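Local coordinates for methanol--corrinoid protein co-methyltransferase (Methanosarcina barkeri, PDB 2I2X) that transfers the methyl group of methanol to the cob(I)amide carried by its partner subunit MtaC, a zinc-dependent step of methanogenesis, at residues 180-185 / 430-435; 188-193 / 437-442. All blocks are in the same frame, centred on the assembly; numbering follows the deposited sequence.

How the interactions relate
Both contacts join helix 181-210 to the last part of the chain: interaction 1 at the start of that helix, against the loop leading into helix 436-450, and interaction 2 about two turns further on, against helix 436-450 itself. Their centres lie about 9 Å apart. Phe439 joins them: Phe439 CE1 packs on Leu432 CD2 at 3.7 Å and Phe439 CZ lies 3.6 Å from Pro182 O. Within helix 181-210, Cys190 N probably donates to Leu185 O at 3.3 Å. Both contacts are away from the zinc and potassium sites and the corrinoid pocket, and no other subunit touches either one.

Interaction 1. Residues 180-185 / 430-435; sequences DIPGLL and EALPDD
Leu185 and Leu432 reach for each other tip to tip, methyl against methyl, with Leu185 CD1 3.6 Å from Leu432 CD1. Leu432 uses both its branches. While CD1 meets the leucine, its other methyl, CD2, lies beside the Pro182 ring, Leu432 CD2 4.3 Å from Pro182 CG, a looser touch. With CG anti to the carbonyl carbon (chi1 -66°), the Leu432 fork is carried toward helix 181-210. No hydrogen bond crosses the contact, and the backbones keep their distance, Pro182 CA lying 8.1 Å from Leu432 CA. Pro182 stands in the first turn of helix 181-210, which runs into strand 213-216 of the TIM barrel, and Leu432 in the link between helices 416-430 and 436-450, so the pairing ties a barrel helix to the C-terminal helices. Asp180 is the N-cap of the barrel helix: Gly183 N donates to Asp180 OD1 at 3.0 Å, coming in from above the carboxylate plane, 68° out of it. The other oxygen, OD2, bonds to Tyr447 OH of helix 436-450. At the far end of the loop Asp435 caps that helix in turn, through Lys438 N. Tyr390 packs against both leucines from helix 389-409.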
ATOM      1  N   ASP A 180      24.722  -7.039 -24.885  1.00 15.05           N
ATOM      2  CA  ASP A 180      25.013  -8.249 -25.621  1.00 15.30           C
ATOM      3  C   ASP A 180      23.679  -8.941 -25.923  1.00 15.23           C
ATOM      4  O   ASP A 180      23.206  -9.825 -25.178  1.00 15.08           O
ATOM      5  CB  ASP A 180      25.996  -9.139 -24.843  1.00 15.47           C
ATOM      6  CG  ASP A 180      26.408 -10.376 -25.624  1.00 18.25           C
ATOM      7  OD1 ASP A 180      25.861 -10.612 -26.737  1.00 18.82           O
ATOM      8  OD2 ASP A 180      27.291 -11.119 -25.127  1.00 22.44           O
ATOM      9  N   ILE A 181      23.058  -8.505 -27.014  1.00 15.02           N
ATOM     10  CA  ILE A 181      21.769  -9.036 -27.422  1.00 14.93           C
ATOM     11  C   ILE A 181      21.768 -10.558 -27.706  1.00 14.93           C
ATOM     12  O   ILE A 181      20.912 -11.290 -27.171  1.00 15.09           O
ATOM     13  CB  ILE A 181      21.228  -8.279 -28.610  1.00 14.82           C
ATOM     14  CG1 ILE A 181      21.206  -6.775 -28.318  1.00 15.24           C
ATOM     15  CG2 ILE A 181      19.876  -8.815 -28.965  1.00 16.51           C
ATOM     16  CD1 ILE A 181      20.631  -6.354 -26.948  1.00 15.07           C
ATOM     17  N   PRO A 182      22.739 -11.049 -28.518  1.00 14.55           N
ATOM     18  CA  PRO A 182      22.893 -12.497 -28.677  1.00 13.62           C
ATOM     19  C   PRO A 182      23.024 -13.241 -27.338  1.00 13.25           C
ATOM     20  O   PRO A 182      22.472 -14.334 -27.184  1.00 13.27           O
ATOM     21  CB  PRO A 182      24.196 -12.609 -29.489  1.00 13.70           C
ATOM     22  CG  PRO A 182      24.228 -11.356 -30.296  1.00 13.34           C
ATOM     23  CD  PRO A 182      23.733 -10.312 -29.332  1.00 14.28           C
ATOM     24  N   GLY A 183      23.755 -12.669 -26.380  1.00 12.71           N
ATOM     25  CA  GLY A 183      23.869 -13.271 -25.056  1.00 12.41           C
ATOM     26  C   GLY A 183      22.502 -13.362 -24.384  1.00 12.41           C
ATOM     27  O   GLY A 183      22.152 -14.389 -23.784  1.00 12.80           O
ATOM     28  N   LEU A 184      21.715 -12.297 -24.511  1.00 11.46           N
ATOM     29  CA  LEU A 184      20.326 -12.340 -24.072  1.00 10.77           C
ATOM     30  C   LEU A 184      19.569 -13.512 -24.692  1.00  9.65           C
ATOM     31  O   LEU A 184      18.944 -14.287 -23.960  1.00  8.58           O
ATOM     32  CB  LEU A 184      19.622 -11.010 -24.369  1.00 11.09           C
ATOM     33  CG  LEU A 184      19.547  -9.844 -23.365  1.00 11.87           C
ATOM     34  CD1 LEU A 184      20.498  -9.908 -22.170  1.00  9.65           C
ATOM     35  CD2 LEU A 184      19.702  -8.516 -24.121  1.00 11.76           C
ATOM     36  N   LEU A 185      19.632 -13.632 -26.028  1.00  9.19           N
ATOM     37  CA  LEU A 185      19.019 -14.761 -26.767  1.00  8.52           C
ATOM     38  C   LEU A 185      19.463 -16.131 -26.260  1.00  8.66           C
ATOM     39  O   LEU A 185      18.652 -17.061 -26.107  1.00  8.39           O
ATOM     40  CB  LEU A 185      19.333 -14.666 -28.249  1.00  8.61           C
ATOM     41  CG  LEU A 185      18.268 -15.072 -29.289  1.00  9.60           C
ATOM     42  CD1 LEU A 185      18.883 -15.323 -30.622  1.00  7.86           C
ATOM     43  CD2 LEU A 185      17.429 -16.274 -28.877  1.00  9.54           C
ATOM     44  N   GLU A 430      19.501  -9.942 -36.548  1.00 17.00           N
ATOM     45  CA  GLU A 430      19.307 -10.318 -37.931  1.00 17.85           C
ATOM     46  C   GLU A 430      20.579 -10.926 -38.539  1.00 17.80           C
ATOM     47  O   GLU A 430      20.504 -11.630 -39.532  1.00 17.58           O
ATOM     48  CB  GLU A 430      18.734  -9.154 -38.751  1.00 18.07           C
ATOM     49  CG  GLU A 430      17.275  -8.865 -38.386  1.00 21.40           C
ATOM     50  CD  GLU A 430      16.577  -7.847 -39.270  1.00 25.58           C
ATOM     51  OE1 GLU A 430      15.411  -8.098 -39.647  1.00 29.41           O
ATOM     52  OE2 GLU A 430      17.157  -6.785 -39.566  1.00 27.13           O
ATOM     53  N   ALA A 431      21.731 -10.690 -37.914  1.00 17.81           N
ATOM     54  CA  ALA A 431      23.007 -11.224 -38.420  1.00 18.02           C
ATOM     55  C   ALA A 431      23.247 -12.656 -37.957  1.00 18.20           C
ATOM     56  O   ALA A 431      24.157 -13.298 -38.452  1.00 18.89           O
ATOM     57  CB  ALA A 431      24.195 -10.320 -38.005  1.00 17.41           C
ATOM     58  N   LEU A 432      22.435 -13.146 -37.015  1.00 17.96           N
ATOM     59  CA  LEU A 432      22.599 -14.488 -36.475  1.00 17.96           C
ATOM     60  C   LEU A 432      22.189 -15.547 -37.490  1.00 18.16           C
ATOM     61  O   LEU A 432      21.390 -15.269 -38.376  1.00 18.51           O
ATOM     62  CB  LEU A 432      21.810 -14.656 -35.174  1.00 17.57           C
ATOM     63  CG  LEU A 432      22.306 -13.800 -34.002  1.00 18.17           C
ATOM     64  CD1 LEU A 432      21.271 -13.752 -32.820  1.00 16.46           C
ATOM     65  CD2 LEU A 432      23.728 -14.202 -33.540  1.00 14.52           C
ATOM     66  N   PRO A 433      22.737 -16.763 -37.371  1.00 18.36           N
ATOM     67  CA  PRO A 433      22.346 -17.845 -38.293  1.00 19.16           C
ATOM     68  C   PRO A 433      20.997 -18.458 -37.933  1.00 20.03           C
ATOM     69  O   PRO A 433      20.625 -18.487 -36.745  1.00 20.59           O
ATOM     70  CB  PRO A 433      23.428 -18.888 -38.059  1.00 19.30           C
ATOM     71  CG  PRO A 433      23.796 -18.697 -36.600  1.00 18.52           C
ATOM     72  CD  PRO A 433      23.737 -17.208 -36.383  1.00 17.89           C
ATOM     73  N   ASP A 434      20.274 -18.987 -38.918  1.00 20.18           N
ATOM     74  CA  ASP A 434      19.013 -19.661 -38.589  1.00 20.25           C
ATOM     75  C   ASP A 434      19.187 -20.999 -37.911  1.00 18.81           C
ATOM     76  O   ASP A 434      18.308 -21.416 -37.163  1.00 19.73           O
ATOM     77  CB  ASP A 434      18.086 -19.802 -39.800  1.00 21.46           C
ATOM     78  CG  ASP A 434      17.046 -18.684 -39.874  1.00 24.40           C
ATOM     79  OD1 ASP A 434      17.157 -17.691 -39.119  1.00 25.55           O
ATOM     80  OD2 ASP A 434      16.106 -18.805 -40.690  1.00 29.48           O
ATOM     81  N   ASP A 435      20.325 -21.646 -38.148  1.00 16.94           N
ATOM     82  CA  ASP A 435      20.630 -22.975 -37.599  1.00 14.92           C
ATOM     83  C   ASP A 435      21.000 -22.943 -36.117  1.00 14.59           C
ATOM     84  O   ASP A 435      22.019 -22.338 -35.725  1.00 13.59           O
ATOM     85  CB  ASP A 435      21.771 -23.610 -38.400  1.00 14.28           C
ATOM     86  CG  ASP A 435      22.258 -24.907 -37.795  1.00 14.43           C
ATOM     87  OD1 ASP A 435      21.582 -25.945 -38.010  1.00 13.62           O
ATOM     88  OD2 ASP A 435      23.312 -24.892 -37.097  1.00 13.44           O
TER

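Interaction 2. Residues 188-193 / 437-442; sequences IGCLGS and DKFMDD
The packing of a TIM-barrel outer helix, 181-210, on helix 436-450 centres on Cys190, whose side chain points at helix 436-450 and meets Phe439 and Met440 there. Cys190 CB lies 3.5 Å from Met440 SD, and the two sulfur atoms, Cys190 SG and Met440 SD, are 3.7 Å apart. Met440 gets there by folding: its chain bends at chi2 (-54°) and again at chi3 (-82°), which brings the sulfur up to Cys190 and CE alongside Cys190 CB. Phe439 approaches differently. CG anti to the backbone N (chi1 -178°) carries the ring toward helix 181-210, and its edge meets the cysteine: Cys190 SG sits near the ring plane, 3.9 Å from Phe439 CE2, in an edge-on sulfur-aromatic contact. Cys190 belongs to a wider, pi-type turn at 188-192 in helix 181-210, and Ser193 OG donates to Gly189 O at 2.7 Å. On helix 436-450, Asp442 OD1 receives Lys438 NZ on its syn lone pair, in a salt bridge of 2.9 Å. Tyr390 of helix 389-409 stacks on the Phe439 ring and also touches Cys190.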
ATOM      1  N   ILE A 188      18.486 -16.594 -22.126  1.00  6.95           N
ATOM      2  CA  ILE A 188      17.059 -16.719 -21.857  1.00  7.37           C
ATOM      3  C   ILE A 188      16.422 -17.766 -22.769  1.00  7.46           C
ATOM      4  O   ILE A 188      15.815 -18.745 -22.318  1.00  7.73           O
ATOM      5  CB  ILE A 188      16.311 -15.333 -22.029  1.00  7.40           C
ATOM      6  CG1 ILE A 188      16.989 -14.225 -21.201  1.00  6.62           C
ATOM      7  CG2 ILE A 188      14.849 -15.481 -21.733  1.00  5.18           C
ATOM      8  CD1 ILE A 188      16.487 -12.825 -21.525  1.00  4.08           C
ATOM      9  N   GLY A 189      16.540 -17.535 -24.065  1.00  7.78           N
ATOM     10  CA  GLY A 189      15.940 -18.431 -25.057  1.00  8.47           C
ATOM     11  C   GLY A 189      16.506 -19.846 -25.043  1.00  8.24           C
ATOM     12  O   GLY A 189      15.753 -20.798 -25.076  1.00  8.23           O
ATOM     13  N   CYS A 190      17.822 -19.998 -24.958  1.00  7.74           N
ATOM     14  CA  CYS A 190      18.385 -21.342 -25.088  1.00  7.56           C
ATOM     15  C   CYS A 190      18.621 -22.026 -23.749  1.00  7.42           C
ATOM     16  O   CYS A 190      17.965 -23.032 -23.427  1.00  5.33           O
ATOM     17  CB  CYS A 190      19.635 -21.313 -25.969  1.00  7.26           C
ATOM     18  SG  CYS A 190      19.280 -20.518 -27.589  1.00  8.07           S
ATOM     19  N   LEU A 191      19.539 -21.471 -22.954  1.00  8.10           N
ATOM     20  CA  LEU A 191      19.861 -22.108 -21.700  1.00  8.98           C
ATOM     21  C   LEU A 191      18.592 -22.179 -20.877  1.00  9.97           C
ATOM     22  O   LEU A 191      18.208 -23.272 -20.425  1.00 11.29           O
ATOM     23  CB  LEU A 191      20.952 -21.370 -20.962  1.00  8.98           C
ATOM     24  CG  LEU A 191      22.295 -21.158 -21.657  1.00 10.36           C
ATOM     25  CD1 LEU A 191      23.228 -20.409 -20.705  1.00  9.33           C
ATOM     26  CD2 LEU A 191      22.944 -22.479 -22.133  1.00 10.34           C
ATOM     27  N   GLY A 192      17.904 -21.040 -20.736  1.00 10.11           N
ATOM     28  CA  GLY A 192      16.638 -20.987 -20.007  1.00  9.68           C
ATOM     29  C   GLY A 192      15.671 -22.085 -20.401  1.00  9.83           C
ATOM     30  O   GLY A 192      15.135 -22.787 -19.552  1.00 10.28           O
ATOM     31  N   SER A 193      15.426 -22.229 -21.695  1.00 10.03           N
ATOM     32  CA  SER A 193      14.469 -23.226 -22.177  1.00 10.06           C
ATOM     33  C   SER A 193      14.876 -24.679 -21.823  1.00 10.42           C
ATOM     34  O   SER A 193      14.034 -25.516 -21.460  1.00  9.99           O
ATOM     35  CB  SER A 193      14.282 -23.059 -23.688  1.00 10.41           C
ATOM     36  OG  SER A 193      13.550 -21.859 -24.016  1.00  9.20           O
ATOM     37  N   ASP A 437      22.212 -25.371 -33.870  1.00 14.85           N
ATOM     38  CA  ASP A 437      23.540 -25.943 -33.476  1.00 15.13           C
ATOM     39  C   ASP A 437      24.698 -24.969 -33.656  1.00 14.76           C
ATOM     40  O   ASP A 437      25.492 -24.789 -32.754  1.00 15.16           O
ATOM     41  CB  ASP A 437      23.838 -27.257 -34.212  1.00 15.29           C
ATOM     42  CG  ASP A 437      22.780 -28.318 -33.958  1.00 17.46           C
ATOM     43  OD1 ASP A 437      22.158 -28.292 -32.870  1.00 20.63           O
ATOM     44  OD2 ASP A 437      22.550 -29.165 -34.853  1.00 20.77           O
ATOM     45  N   LYS A 438      24.781 -24.326 -34.813  1.00 14.61           N
ATOM     46  CA  LYS A 438      25.747 -23.254 -35.033  1.00 14.99           C
ATOM     47  C   LYS A 438      25.767 -22.236 -33.872  1.00 15.73           C
ATOM     48  O   LYS A 438      26.832 -21.956 -33.280  1.00 16.23           O
ATOM     49  CB  LYS A 438      25.338 -22.534 -36.306  1.00 15.16           C
ATOM     50  CG  LYS A 438      26.351 -21.692 -37.041  1.00 15.15           C
ATOM     51  CD  LYS A 438      27.728 -21.606 -36.477  1.00 16.67           C
ATOM     52  CE  LYS A 438      28.492 -20.629 -37.365  1.00 18.52           C
ATOM     53  NZ  LYS A 438      29.639 -19.972 -36.681  1.00 19.10           N
ATOM     54  N   PHE A 439      24.598 -21.663 -33.572  1.00 15.39           N
ATOM     55  CA  PHE A 439      24.461 -20.656 -32.544  1.00 15.55           C
ATOM     56  C   PHE A 439      24.827 -21.254 -31.193  1.00 15.70           C
ATOM     57  O   PHE A 439      25.606 -20.668 -30.427  1.00 15.95           O
ATOM     58  CB  PHE A 439      23.027 -20.110 -32.514  1.00 15.69           C
ATOM     59  CG  PHE A 439      22.809 -19.014 -31.493  1.00 16.20           C
ATOM     60  CD1 PHE A 439      23.213 -17.694 -31.768  1.00 15.47           C
ATOM     61  CD2 PHE A 439      22.188 -19.298 -30.276  1.00 13.11           C
ATOM     62  CE1 PHE A 439      23.005 -16.673 -30.851  1.00 15.86           C
ATOM     63  CE2 PHE A 439      21.962 -18.297 -29.351  1.00 15.45           C
ATOM     64  CZ  PHE A 439      22.377 -16.961 -29.632  1.00 17.16           C
ATOM     65  N   MET A 440      24.287 -22.430 -30.907  1.00 15.41           N
ATOM     66  CA  MET A 440      24.596 -23.071 -29.652  1.00 16.07           C
ATOM     67  C   MET A 440      26.098 -23.198 -29.505  1.00 16.63           C
ATOM     68  O   MET A 440      26.660 -22.788 -28.464  1.00 17.16           O
ATOM     69  CB  MET A 440      23.879 -24.419 -29.510  1.00 15.83           C
ATOM     70  CG  MET A 440      22.362 -24.262 -29.398  1.00 16.82           C
ATOM     71  SD  MET A 440      21.823 -23.122 -28.043  1.00 16.15           S
ATOM     72  CE  MET A 440      21.946 -24.308 -26.699  1.00 10.84           C
ATOM     73  N   ASP A 441      26.750 -23.706 -30.556  1.00 16.92           N
ATOM     74  CA  ASP A 441      28.193 -23.906 -30.531  1.00 17.21           C
ATOM     75  C   ASP A 441      28.980 -22.622 -30.437  1.00 16.25           C
ATOM     76  O   ASP A 441      29.904 -22.567 -29.643  1.00 15.96           O
ATOM     77  CB  ASP A 441      28.720 -24.758 -31.705  1.00 18.49           C
ATOM     78  CG  ASP A 441      30.226 -25.087 -31.546  1.00 21.33           C
ATOM     79  OD1 ASP A 441      30.593 -25.702 -30.504  1.00 22.38           O
ATOM     80  OD2 ASP A 441      31.036 -24.688 -32.435  1.00 24.52           O
ATOM     81  N   ASP A 442      28.629 -21.603 -31.224  1.00 15.73           N
ATOM     82  CA  ASP A 442      29.269 -20.277 -31.097  1.00 16.25           C
ATOM     83  C   ASP A 442      29.182 -19.758 -29.665  1.00 16.35           C
ATOM     84  O   ASP A 442      30.179 -19.254 -29.122  1.00 16.60           O
ATOM     85  CB  ASP A 442      28.611 -19.222 -32.017  1.00 16.96           C
ATOM     86  CG  ASP A 442      28.985 -19.382 -33.489  1.00 18.55           C
ATOM     87  OD1 ASP A 442      29.861 -20.218 -33.822  1.00 20.56           O
ATOM     88  OD2 ASP A 442      28.411 -18.654 -34.324  1.00 18.76           O
TER